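Local coordinates for protein endo-beta-1,4-glucanase (cellulase B) (Bacillus halodurans, PDB 4V2X) that hydrolyses beta-glucans such as xyloglucan and mixed-linkage beta-1,3-1,4-glucans, using a family 5 catalytic module joined to Ig-like and CBM46 modules, at residues A[67-72]-A[92-97]; A[96-101]-A[369-374]; A[343-348]-A[378-383]. All blocks are in the same frame, centred on the assembly; numbering follows the deposited sequence.

Contact 1 (A[67-72]-A[92-97]); sequences PGWNLG and RELIEQ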
loop_
_atom_site.group_PDB
_atom_site.type_symbol
_atom_site.label_atom_id
_atom_site.label_comp_id
_atom_site.label_asym_id
_atom_site.label_seq_id
_atom_site.Cartn_x
_atom_site.Cartn_y
_atom_site.Cartn_z
ATOM N N PRO A 67 -10.179 -32.832 -0.807
ATOM C CA PRO A 67 -8.804 -32.395 -0.620
ATOM C C PRO A 67 -8.065 -32.316 -1.947
ATOM O O PRO A 67 -8.486 -32.934 -2.924
ATOM C CB PRO A 67 -8.216 -33.538 0.198
ATOM C CG PRO A 67 -8.896 -34.739 -0.366
ATOM C CD PRO A 67 -10.282 -34.300 -0.752
ATOM N N GLY A 68 -6.934 -31.618 -1.954
ATOM C CA GLY A 68 -6.167 -31.400 -3.177
ATOM C C GLY A 68 -4.788 -32.031 -3.192
ATOM O O GLY A 68 -4.248 -32.416 -2.152
ATOM N N TRP A 69 -4.211 -32.100 -4.387
ATOM C CA TRP A 69 -2.914 -32.723 -4.607
ATOM C C TRP A 69 -2.154 -31.933 -5.670
ATOM O O TRP A 69 -2.749 -31.506 -6.665
ATOM C CB TRP A 69 -3.156 -34.162 -5.058
ATOM C CG TRP A 69 -1.944 -35.001 -5.301
ATOM C CD1 TRP A 69 -1.248 -35.717 -4.375
ATOM C CD2 TRP A 69 -1.322 -35.261 -6.560
ATOM N NE1 TRP A 69 -0.222 -36.398 -4.976
ATOM C CE2 TRP A 69 -0.242 -36.135 -6.317
ATOM C CE3 TRP A 69 -1.570 -34.845 -7.875
ATOM C CZ2 TRP A 69 0.589 -36.595 -7.334
ATOM C CZ3 TRP A 69 -0.745 -35.305 -8.886
ATOM C CH2 TRP A 69 0.326 -36.169 -8.608
ATOM N N ASN A 70 -0.857 -31.726 -5.452
ATOM C CA ASN A 70 0.011 -31.062 -6.428
ATOM C C ASN A 70 0.731 -32.069 -7.307
ATOM O O ASN A 70 1.337 -33.015 -6.807
ATOM C CB ASN A 70 1.111 -30.237 -5.755
ATOM C CG ASN A 70 0.642 -28.879 -5.288
ATOM O OD1 ASN A 70 0.846 -27.875 -5.968
ATOM N ND2 ASN A 70 0.052 -28.831 -4.098
ATOM N N LEU A 71 0.676 -31.837 -8.611
ATOM C CA LEU A 71 1.511 -32.520 -9.578
ATOM C C LEU A 71 2.881 -31.844 -9.571
ATOM O O LEU A 71 3.222 -31.079 -10.471
ATOM C CB LEU A 71 0.857 -32.429 -10.962
ATOM C CG LEU A 71 1.541 -33.147 -12.116
ATOM C CD1 LEU A 71 1.490 -34.655 -11.919
ATOM C CD2 LEU A 71 0.878 -32.736 -13.418
ATOM N N GLY A 72 3.658 -32.114 -8.526
ATOM C CA GLY A 72 4.901 -31.394 -8.291
ATOM C C GLY A 72 6.094 -31.877 -9.091
ATOM O O GLY A 72 6.134 -33.028 -9.544
ATOM N N ARG A 92 -2.550 -40.454 -18.370
ATOM C CA ARG A 92 -3.937 -40.321 -17.952
ATOM C C ARG A 92 -4.180 -41.140 -16.683
ATOM O O ARG A 92 -4.950 -40.738 -15.812
ATOM C CB ARG A 92 -4.907 -40.764 -19.055
ATOM C CG ARG A 92 -6.330 -40.325 -18.761
ATOM C CD ARG A 92 -7.338 -40.767 -19.808
ATOM N NE ARG A 92 -8.518 -39.902 -19.767
ATOM C CZ ARG A 92 -9.436 -39.901 -18.801
ATOM N NH1 ARG A 92 -9.350 -40.732 -17.763
ATOM N NH2 ARG A 92 -10.459 -39.055 -18.873
ATOM N N GLU A 93 -3.516 -42.288 -16.593
ATOM C CA GLU A 93 -3.695 -43.187 -15.467
ATOM C C GLU A 93 -3.313 -42.519 -14.145
ATOM O O GLU A 93 -3.985 -42.719 -13.141
ATOM C CB GLU A 93 -2.898 -44.476 -15.680
ATOM C CG GLU A 93 -3.099 -45.510 -14.587
ATOM C CD GLU A 93 -2.692 -46.914 -15.007
ATOM O OE1 GLU A 93 -2.092 -47.082 -16.090
ATOM O OE2 GLU A 93 -2.977 -47.851 -14.236
ATOM N N LEU A 94 -2.253 -41.718 -14.141
ATOM C CA LEU A 94 -1.859 -41.003 -12.908
ATOM C C LEU A 94 -2.997 -40.143 -12.370
ATOM O O LEU A 94 -3.300 -40.152 -11.173
ATOM C CB LEU A 94 -0.639 -40.120 -13.169
ATOM C CG LEU A 94 -0.180 -39.251 -11.992
ATOM C CD1 LEU A 94 0.191 -40.111 -10.789
ATOM C CD2 LEU A 94 0.980 -38.382 -12.434
ATOM N N ILE A 95 -3.608 -39.379 -13.266
ATOM C CA ILE A 95 -4.710 -38.497 -12.913
ATOM C C ILE A 95 -5.926 -39.309 -12.433
ATOM O O ILE A 95 -6.547 -38.964 -11.431
ATOM C CB ILE A 95 -5.098 -37.577 -14.096
ATOM C CG1 ILE A 95 -3.882 -36.799 -14.628
ATOM C CG2 ILE A 95 -6.204 -36.616 -13.686
ATOM C CD1 ILE A 95 -3.118 -35.988 -13.596
ATOM N N GLU A 96 -6.252 -40.385 -13.149
ATOM C CA GLU A 96 -7.316 -41.307 -12.733
ATOM C C GLU A 96 -7.064 -41.834 -11.327
ATOM O O GLU A 96 -7.970 -41.857 -10.497
ATOM C CB GLU A 96 -7.405 -42.503 -13.686
ATOM C CG GLU A 96 -7.866 -42.169 -15.095
ATOM C CD GLU A 96 -7.670 -43.321 -16.073
ATOM O OE1 GLU A 96 -7.443 -44.466 -15.637
ATOM O OE2 GLU A 96 -7.745 -43.079 -17.292
ATOM N N GLN A 97 -5.830 -42.262 -11.076
ATOM C CA GLN A 97 -5.470 -42.897 -9.810
ATOM C C GLN A 97 -5.547 -41.907 -8.650
ATOM O O GLN A 97 -6.035 -42.243 -7.571
ATOM C CB GLN A 97 -4.069 -43.505 -9.898
ATOM C CG GLN A 97 -3.944 -44.660 -10.888
ATOM C CD GLN A 97 -4.298 -46.007 -10.299
ATOM O OE1 GLN A 97 -4.742 -46.104 -9.161
ATOM N NE2 GLN A 97 -4.109 -47.061 -11.085
#
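Leu94 meets Leu71 and Trp69 in a small, buried, wholly apolar contact between the inner barrel strand 68-70 and the helix 92-100 lying outside it. A single methyl of Leu94, CD2, does the touching: it comes within 3.8 Å of Leu71 CD1, the two leucine side chains running at a slant to each other, and its other neighbour is Trp69, whose CH2 lies 4.5 Å from Leu94 CD2. CG of Leu94 is anti to the backbone N (chi1 176°), and the side chain spans the gap to Leu71; the nearest CA atoms, of Leu71 and Ile95, are 9.2 Å apart. Strand 68-70, helix 92-100 and strand 105-108 form the first beta-alpha-beta unit of the (beta/alpha)8 barrel, so these residues belong to the apolar layer between its sheet and its helices. Asn70, set between the two contact residues, instead bonds through its amide to Arg107, Gly318 and Leu357 of other barrel strands. The indole NE1 of Trp69 is hydrogen-bonded to Asp359 OD2, and the ring meets that of Tyr103. On the helix, Arg92 NH1 forms a salt bridge to Glu96 OE2 (2.9 Å), reaching the anti side of the carboxylate, and further salt bridges link Arg92 to Glu141 and Glu142.

Contact 2 (A[96-101]-A[369-374]); sequences EQIADE and YEWYDQ. With GOL (glycerol), chain J.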
loop_
_atom_site.group_PDB
_atom_site.type_symbol
_atom_site.label_atom_id
_atom_site.label_comp_id
_atom_site.label_asym_id
_atom_site.label_seq_id
_atom_site.Cartn_x
_atom_site.Cartn_y
_atom_site.Cartn_z
ATOM N N GLU A 96 -6.252 -40.385 -13.149
ATOM C CA GLU A 96 -7.316 -41.307 -12.733
ATOM C C GLU A 96 -7.064 -41.834 -11.327
ATOM O O GLU A 96 -7.970 -41.857 -10.497
ATOM C CB GLU A 96 -7.405 -42.503 -13.686
ATOM C CG GLU A 96 -7.866 -42.169 -15.095
ATOM C CD GLU A 96 -7.670 -43.321 -16.073
ATOM O OE1 GLU A 96 -7.443 -44.466 -15.637
ATOM O OE2 GLU A 96 -7.745 -43.079 -17.292
ATOM N N GLN A 97 -5.830 -42.262 -11.076
ATOM C CA GLN A 97 -5.470 -42.897 -9.810
ATOM C C GLN A 97 -5.547 -41.907 -8.650
ATOM O O GLN A 97 -6.035 -42.243 -7.571
ATOM C CB GLN A 97 -4.069 -43.505 -9.898
ATOM C CG GLN A 97 -3.944 -44.660 -10.888
ATOM C CD GLN A 97 -4.298 -46.007 -10.299
ATOM O OE1 GLN A 97 -4.742 -46.104 -9.161
ATOM N NE2 GLN A 97 -4.109 -47.061 -11.085
ATOM N N ILE A 98 -5.075 -40.684 -8.873
ATOM C CA ILE A 98 -5.160 -39.641 -7.855
ATOM C C ILE A 98 -6.618 -39.328 -7.528
ATOM O O ILE A 98 -6.981 -39.164 -6.365
ATOM C CB ILE A 98 -4.370 -38.375 -8.285
ATOM C CG1 ILE A 98 -2.858 -38.620 -8.121
ATOM C CG2 ILE A 98 -4.803 -37.136 -7.501
ATOM C CD1 ILE A 98 -2.405 -38.930 -6.699
ATOM N N ALA A 99 -7.458 -39.264 -8.553
ATOM C CA ALA A 99 -8.878 -39.032 -8.348
ATOM C C ALA A 99 -9.499 -40.177 -7.547
ATOM O O ALA A 99 -10.313 -39.942 -6.654
ATOM C CB ALA A 99 -9.584 -38.862 -9.685
ATOM N N ASP A 100 -9.101 -41.405 -7.865
ATOM C CA ASP A 100 -9.637 -42.596 -7.198
ATOM C C ASP A 100 -9.232 -42.682 -5.732
ATOM O O ASP A 100 -9.962 -43.258 -4.930
ATOM C CB ASP A 100 -9.210 -43.871 -7.928
ATOM C CG ASP A 100 -9.937 -44.065 -9.251
ATOM O OD1 ASP A 100 -10.985 -43.418 -9.475
ATOM O OD2 ASP A 100 -9.459 -44.877 -10.068
ATOM N N GLU A 101 -8.084 -42.102 -5.384
ATOM C CA GLU A 101 -7.658 -42.027 -3.985
ATOM C C GLU A 101 -8.496 -41.038 -3.164
ATOM O O GLU A 101 -8.409 -41.034 -1.936
ATOM C CB GLU A 101 -6.167 -41.669 -3.886
ATOM C CG GLU A 101 -5.215 -42.765 -4.351
ATOM C CD GLU A 101 -5.355 -44.052 -3.559
ATOM O OE1 GLU A 101 -5.048 -44.058 -2.356
ATOM O OE2 GLU A 101 -5.766 -45.070 -4.154
ATOM N N TYR A 369 1.748 -46.362 -9.229
ATOM C CA TYR A 369 0.479 -45.784 -8.778
ATOM C C TYR A 369 0.054 -46.327 -7.410
ATOM O O TYR A 369 -1.037 -46.872 -7.234
ATOM C CB TYR A 369 -0.620 -45.983 -9.835
ATOM C CG TYR A 369 -0.206 -45.535 -11.227
ATOM C CD1 TYR A 369 0.079 -44.201 -11.493
ATOM C CD2 TYR A 369 -0.110 -46.444 -12.278
ATOM C CE1 TYR A 369 0.465 -43.789 -12.757
ATOM C CE2 TYR A 369 0.272 -46.038 -13.549
ATOM C CZ TYR A 369 0.556 -44.709 -13.785
ATOM O OH TYR A 369 0.939 -44.283 -15.043
ATOM N N GLU A 370 0.952 -46.201 -6.445
ATOM C CA GLU A 370 0.643 -46.522 -5.067
ATOM C C GLU A 370 1.445 -45.596 -4.179
ATOM O O GLU A 370 2.403 -44.986 -4.638
ATOM C CB GLU A 370 0.993 -47.975 -4.749
ATOM C CG GLU A 370 2.466 -48.315 -4.923
ATOM C CD GLU A 370 2.867 -49.606 -4.225
ATOM O OE1 GLU A 370 1.976 -50.369 -3.808
ATOM O OE2 GLU A 370 4.085 -49.850 -4.086
ATOM N N TRP A 371 1.066 -45.504 -2.908
ATOM C CA TRP A 371 1.785 -44.645 -1.963
ATOM C C TRP A 371 3.070 -45.316 -1.494
ATOM O O TRP A 371 3.053 -46.494 -1.100
ATOM C CB TRP A 371 0.882 -44.253 -0.787
ATOM C CG TRP A 371 -0.330 -43.509 -1.256
ATOM C CD1 TRP A 371 -1.571 -44.026 -1.479
ATOM C CD2 TRP A 371 -0.401 -42.122 -1.627
ATOM N NE1 TRP A 371 -2.414 -43.049 -1.952
ATOM C CE2 TRP A 371 -1.722 -41.874 -2.054
ATOM C CE3 TRP A 371 0.518 -41.065 -1.627
ATOM C CZ2 TRP A 371 -2.149 -40.619 -2.470
ATOM C CZ3 TRP A 371 0.091 -39.817 -2.042
ATOM C CH2 TRP A 371 -1.231 -39.605 -2.457
ATOM N N TYR A 372 4.185 -44.577 -1.543
ATOM C CA TYR A 372 5.439 -45.079 -0.983
ATOM C C TYR A 372 5.253 -45.364 0.500
ATOM O O TYR A 372 5.776 -46.356 1.010
ATOM C CB TYR A 372 6.596 -44.096 -1.155
ATOM C CG TYR A 372 7.141 -43.992 -2.558
ATOM C CD1 TYR A 372 7.991 -44.968 -3.077
ATOM C CD2 TYR A 372 6.827 -42.905 -3.361
ATOM C CE1 TYR A 372 8.499 -44.864 -4.365
ATOM C CE2 TYR A 372 7.329 -42.792 -4.640
ATOM C CZ TYR A 372 8.159 -43.769 -5.141
ATOM O OH TYR A 372 8.631 -43.635 -6.429
ATOM N N ASP A 373 4.501 -44.492 1.172
ATOM C CA ASP A 373 4.253 -44.600 2.614
ATOM C C ASP A 373 2.750 -44.684 2.852
ATOM O O ASP A 373 2.058 -43.669 2.992
ATOM C CB ASP A 373 4.858 -43.401 3.348
ATOM C CG ASP A 373 4.733 -43.511 4.865
ATOM O OD1 ASP A 373 4.008 -44.406 5.349
ATOM O OD2 ASP A 373 5.372 -42.706 5.584
ATOM N N GLN A 374 2.253 -45.915 2.907
ATOM C CA GLN A 374 0.822 -46.147 3.079
ATOM C C GLN A 374 0.338 -45.623 4.424
ATOM O O GLN A 374 -0.795 -45.178 4.537
ATOM C CB GLN A 374 0.490 -47.631 2.971
ATOM C CG GLN A 374 -1.004 -47.911 2.870
ATOM C CD GLN A 374 -1.619 -47.345 1.607
ATOM O OE1 GLN A 374 -1.075 -47.507 0.520
ATOM N NE2 GLN A 374 -2.762 -46.683 1.740
HETATM C C1 GOL J . -3.455 -48.670 -8.360
HETATM O O1 GOL J . -2.615 -49.763 -7.976
HETATM C C2 GOL J . -4.189 -48.009 -7.186
HETATM O O2 GOL J . -3.750 -46.656 -7.040
HETATM C C3 GOL J . -3.943 -48.696 -5.851
HETATM O O3 GOL J . -4.804 -48.114 -4.864
HETATM O O HOH W 1 -4.509 -46.191 -0.713
#
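Glu101 and Trp371 are joined by the one direct hydrogen bond between 96-101 and 369-374, from Trp371 NE1 to Glu101 OE1 at 2.8 Å and with an N-H...O angle of 158°. The acceptor lies in the plane of the indole, at its edge, whereas the N-H approaches OE1 from above the carboxylate plane. Glu101 is bent at chi2; its side chain and that of Trp371 run past each other in opposite directions, with carboxylate and ring planes 58° apart. The same Glu101 OE1 accepts from a water at 2.7 Å, and this water in turn accepts from Gln374 NE2 at 3.1 Å; one carboxylate oxygen thus links both Trp371 and, through water, Gln374 to Glu101. Ile98 CD1 adds a looser apolar touch at 4.5 Å from Trp371 CH2.

Gln97 has CG beside its backbone N and bends at the next bond, which lays CG and CD along Tyr369 CB, with CD 3.7 Å from that CB. The side chains cross at about a right angle; Gln97 CG is 3.9 Å from Tyr369 CG, and amide and ring planes differ by only 8°. The phenol OH is hydrogen-bonded to Thr91. A glycerol, probably from the crystallisation liquor, lies beside both residues and sends a weak bond from O3 to Glu101 OE2 (3.3 Å); its fit against Gln97 is doubtful.

Tyr369 and Glu370 together face Asn365 in a G1 beta bulge of the small antiparallel pair 364-365 and 370-371. This hairpin lies on helix 92-100: Phe364 touches Gln97, Ile98 and Tyr369 and meets Trp371 edge-to-face, and the Trp371 ring also stacks on Phe377 of helix 374-385.

Contact 3 (A[343-348]-A[378-383]); sequences FLIHHL and DMMRAS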
loop_
_atom_site.group_PDB
_atom_site.type_symbol
_atom_site.label_atom_id
_atom_site.label_comp_id
_atom_site.label_asym_id
_atom_site.label_seq_id
_atom_site.Cartn_x
_atom_site.Cartn_y
_atom_site.Cartn_z
ATOM N N PHE A 343 -2.570 -33.387 13.088
ATOM C CA PHE A 343 -2.856 -32.136 13.797
ATOM C C PHE A 343 -3.108 -31.007 12.810
ATOM O O PHE A 343 -4.083 -30.262 12.940
ATOM C CB PHE A 343 -1.679 -31.811 14.722
ATOM C CG PHE A 343 -1.879 -30.603 15.592
ATOM C CD1 PHE A 343 -1.548 -29.335 15.135
ATOM C CD2 PHE A 343 -2.328 -30.745 16.898
ATOM C CE1 PHE A 343 -1.700 -28.223 15.949
ATOM C CE2 PHE A 343 -2.475 -29.639 17.714
ATOM C CZ PHE A 343 -2.168 -28.380 17.237
ATOM N N LEU A 344 -2.245 -30.894 11.804
ATOM C CA LEU A 344 -2.400 -29.857 10.794
ATOM C C LEU A 344 -3.760 -29.965 10.109
ATOM O O LEU A 344 -4.517 -28.983 10.038
ATOM C CB LEU A 344 -1.292 -29.953 9.750
ATOM C CG LEU A 344 -1.409 -28.965 8.589
ATOM C CD1 LEU A 344 -1.413 -27.516 9.072
ATOM C CD2 LEU A 344 -0.305 -29.198 7.576
ATOM N N ILE A 345 -4.078 -31.157 9.609
ATOM C CA ILE A 345 -5.296 -31.314 8.819
ATOM C C ILE A 345 -6.536 -31.095 9.680
ATOM O O ILE A 345 -7.511 -30.506 9.214
ATOM C CB ILE A 345 -5.328 -32.658 8.053
ATOM C CG1 ILE A 345 -4.230 -32.650 6.985
ATOM C CG2 ILE A 345 -6.691 -32.880 7.404
ATOM C CD1 ILE A 345 -3.931 -34.007 6.376
ATOM N N HIS A 346 -6.492 -31.514 10.943
ATOM C CA HIS A 346 -7.596 -31.225 11.849
ATOM C C HIS A 346 -7.815 -29.721 11.933
ATOM O O HIS A 346 -8.945 -29.235 11.824
ATOM C CB HIS A 346 -7.332 -31.779 13.247
ATOM C CG HIS A 346 -8.229 -31.202 14.298
ATOM N ND1 HIS A 346 -9.594 -31.393 14.293
ATOM C CD2 HIS A 346 -7.960 -30.428 15.376
ATOM C CE1 HIS A 346 -10.127 -30.760 15.322
ATOM N NE2 HIS A 346 -9.158 -30.171 15.996
ATOM N N HIS A 347 -6.733 -28.972 12.122
ATOM C CA HIS A 347 -6.888 -27.529 12.343
ATOM C C HIS A 347 -7.262 -26.774 11.072
ATOM O O HIS A 347 -7.938 -25.753 11.130
ATOM C CB HIS A 347 -5.659 -26.957 13.047
ATOM C CG HIS A 347 -5.662 -27.251 14.508
ATOM N ND1 HIS A 347 -6.524 -26.629 15.386
ATOM C CD2 HIS A 347 -4.957 -28.141 15.243
ATOM C CE1 HIS A 347 -6.333 -27.106 16.602
ATOM N NE2 HIS A 347 -5.392 -28.029 16.541
ATOM N N LEU A 348 -6.882 -27.313 9.923
ATOM C CA LEU A 348 -7.367 -26.783 8.650
ATOM C C LEU A 348 -8.863 -27.048 8.479
ATOM O O LEU A 348 -9.600 -26.174 8.028
ATOM C CB LEU A 348 -6.594 -27.394 7.494
ATOM C CG LEU A 348 -5.101 -27.054 7.478
ATOM C CD1 LEU A 348 -4.412 -27.859 6.395
ATOM C CD2 LEU A 348 -4.873 -25.559 7.274
ATOM N N ASP A 378 -2.756 -43.197 4.813
ATOM C CA ASP A 378 -3.877 -43.615 5.648
ATOM C C ASP A 378 -4.202 -42.551 6.697
ATOM O O ASP A 378 -5.368 -42.303 6.983
ATOM C CB ASP A 378 -3.592 -44.955 6.336
ATOM C CG ASP A 378 -3.677 -46.146 5.380
ATOM O OD1 ASP A 378 -4.084 -45.982 4.212
ATOM O OD2 ASP A 378 -3.336 -47.256 5.820
ATOM N N MET A 379 -3.173 -41.916 7.243
ATOM C CA MET A 379 -3.372 -40.870 8.239
ATOM C C MET A 379 -4.004 -39.647 7.585
ATOM O O MET A 379 -4.933 -39.063 8.134
ATOM C CB MET A 379 -2.060 -40.499 8.920
ATOM C CG MET A 379 -2.205 -39.421 9.988
ATOM S SD MET A 379 -3.384 -39.839 11.293
ATOM C CE MET A 379 -2.291 -40.602 12.491
ATOM N N MET A 380 -3.514 -39.269 6.410
ATOM C CA MET A 380 -4.094 -38.122 5.707
ATOM C C MET A 380 -5.552 -38.384 5.351
ATOM O O MET A 380 -6.412 -37.534 5.598
ATOM C CB MET A 380 -3.288 -37.766 4.463
ATOM C CG MET A 380 -1.947 -37.153 4.794
ATOM S SD MET A 380 -1.135 -36.412 3.363
ATOM C CE MET A 380 -0.939 -37.827 2.290
ATOM N N ARG A 381 -5.821 -39.561 4.779
ATOM C CA ARG A 381 -7.171 -39.934 4.374
ATOM C C ARG A 381 -8.126 -39.954 5.567
ATOM O O ARG A 381 -9.262 -39.500 5.449
ATOM C CB ARG A 381 -7.179 -41.299 3.666
ATOM C CG ARG A 381 -8.576 -41.789 3.308
ATOM C CD ARG A 381 -8.565 -43.162 2.659
ATOM N NE ARG A 381 -9.925 -43.700 2.585
ATOM C CZ ARG A 381 -10.238 -44.965 2.303
ATOM N NH1 ARG A 381 -9.289 -45.865 2.056
ATOM N NH2 ARG A 381 -11.515 -45.335 2.272
ATOM N N ALA A 382 -7.681 -40.485 6.707
ATOM C CA ALA A 382 -8.490 -40.466 7.924
ATOM C C ALA A 382 -8.762 -39.024 8.346
ATOM O O ALA A 382 -9.873 -38.676 8.747
ATOM C CB ALA A 382 -7.792 -41.214 9.048
ATOM N N SER A 383 -7.735 -38.189 8.237
ATOM C CA SER A 383 -7.825 -36.809 8.677
ATOM C C SER A 383 -8.800 -35.986 7.843
ATOM O O SER A 383 -9.352 -35.004 8.343
ATOM C CB SER A 383 -6.433 -36.166 8.693
ATOM O OG SER A 383 -5.579 -36.858 9.598
#
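Ile345 carries the whole contact from its side, wedged against Ser383 and Met380 of the facing helix. The packing is mostly aliphatic. CG2 and CB of Ile345 lie against Ser383 CB, CG2 at 3.5 Å, while CD1 reaches both Ser383 CB and Met380 CG, each at 4.0 Å; the isoleucine and methionine side chains cross at about a right angle. CG2 stands anti to the backbone N, and CG1 beside it (chi1 -67°). The backbones come close here, Ile345 CA lying 6.1 Å from Ser383 CA, consistent with the small serine side chain. With an alanine here, both branches would be lost, which is likely to open a gap beside Ser383 CB and leave Met380 CG without its methyl neighbour.

The polar atoms of Ser383 find partners on its own helix and on the neighbouring one. Ser383 OG donates to Met379 O at 2.7 Å, and Ser383 N reaches that carbonyl from the opposite face of its plane, so one oxygen takes two bonds. Ser383 O, 3.5 Å from Ile345 CG2, accepts from Asn349 ND2.

Helices 334-350 and 374-385 follow the seventh and eighth strands of the barrel, and their packing over His355 and Leu357 of strand 354-357 is that of adjacent outer helices in a (beta/alpha)8 fold.

Overall arrangement
Contacts 1 and 2 share helix 92-100 and lie with centres 8 Å apart, forming one packed region: Trp69 CE2 is 3.6 Å from Ile98 CD1, and Leu94 CA is 3.6 Å from Tyr369 CE1. Contact 3 sits farther round the barrel, its centre about 19 Å from that of contact 1 and about 17 Å from that of contact 2, but the chain of 369-374 runs straight into helix 374-385, which supplies segment 378-383. The three thus span the place where the barrel closes, the first strand pairing with the last through Gly68 with His355 and Leu357. None belongs to a calcium site; the side chain of Ser383 is about 14 Å from a bound calcium ion.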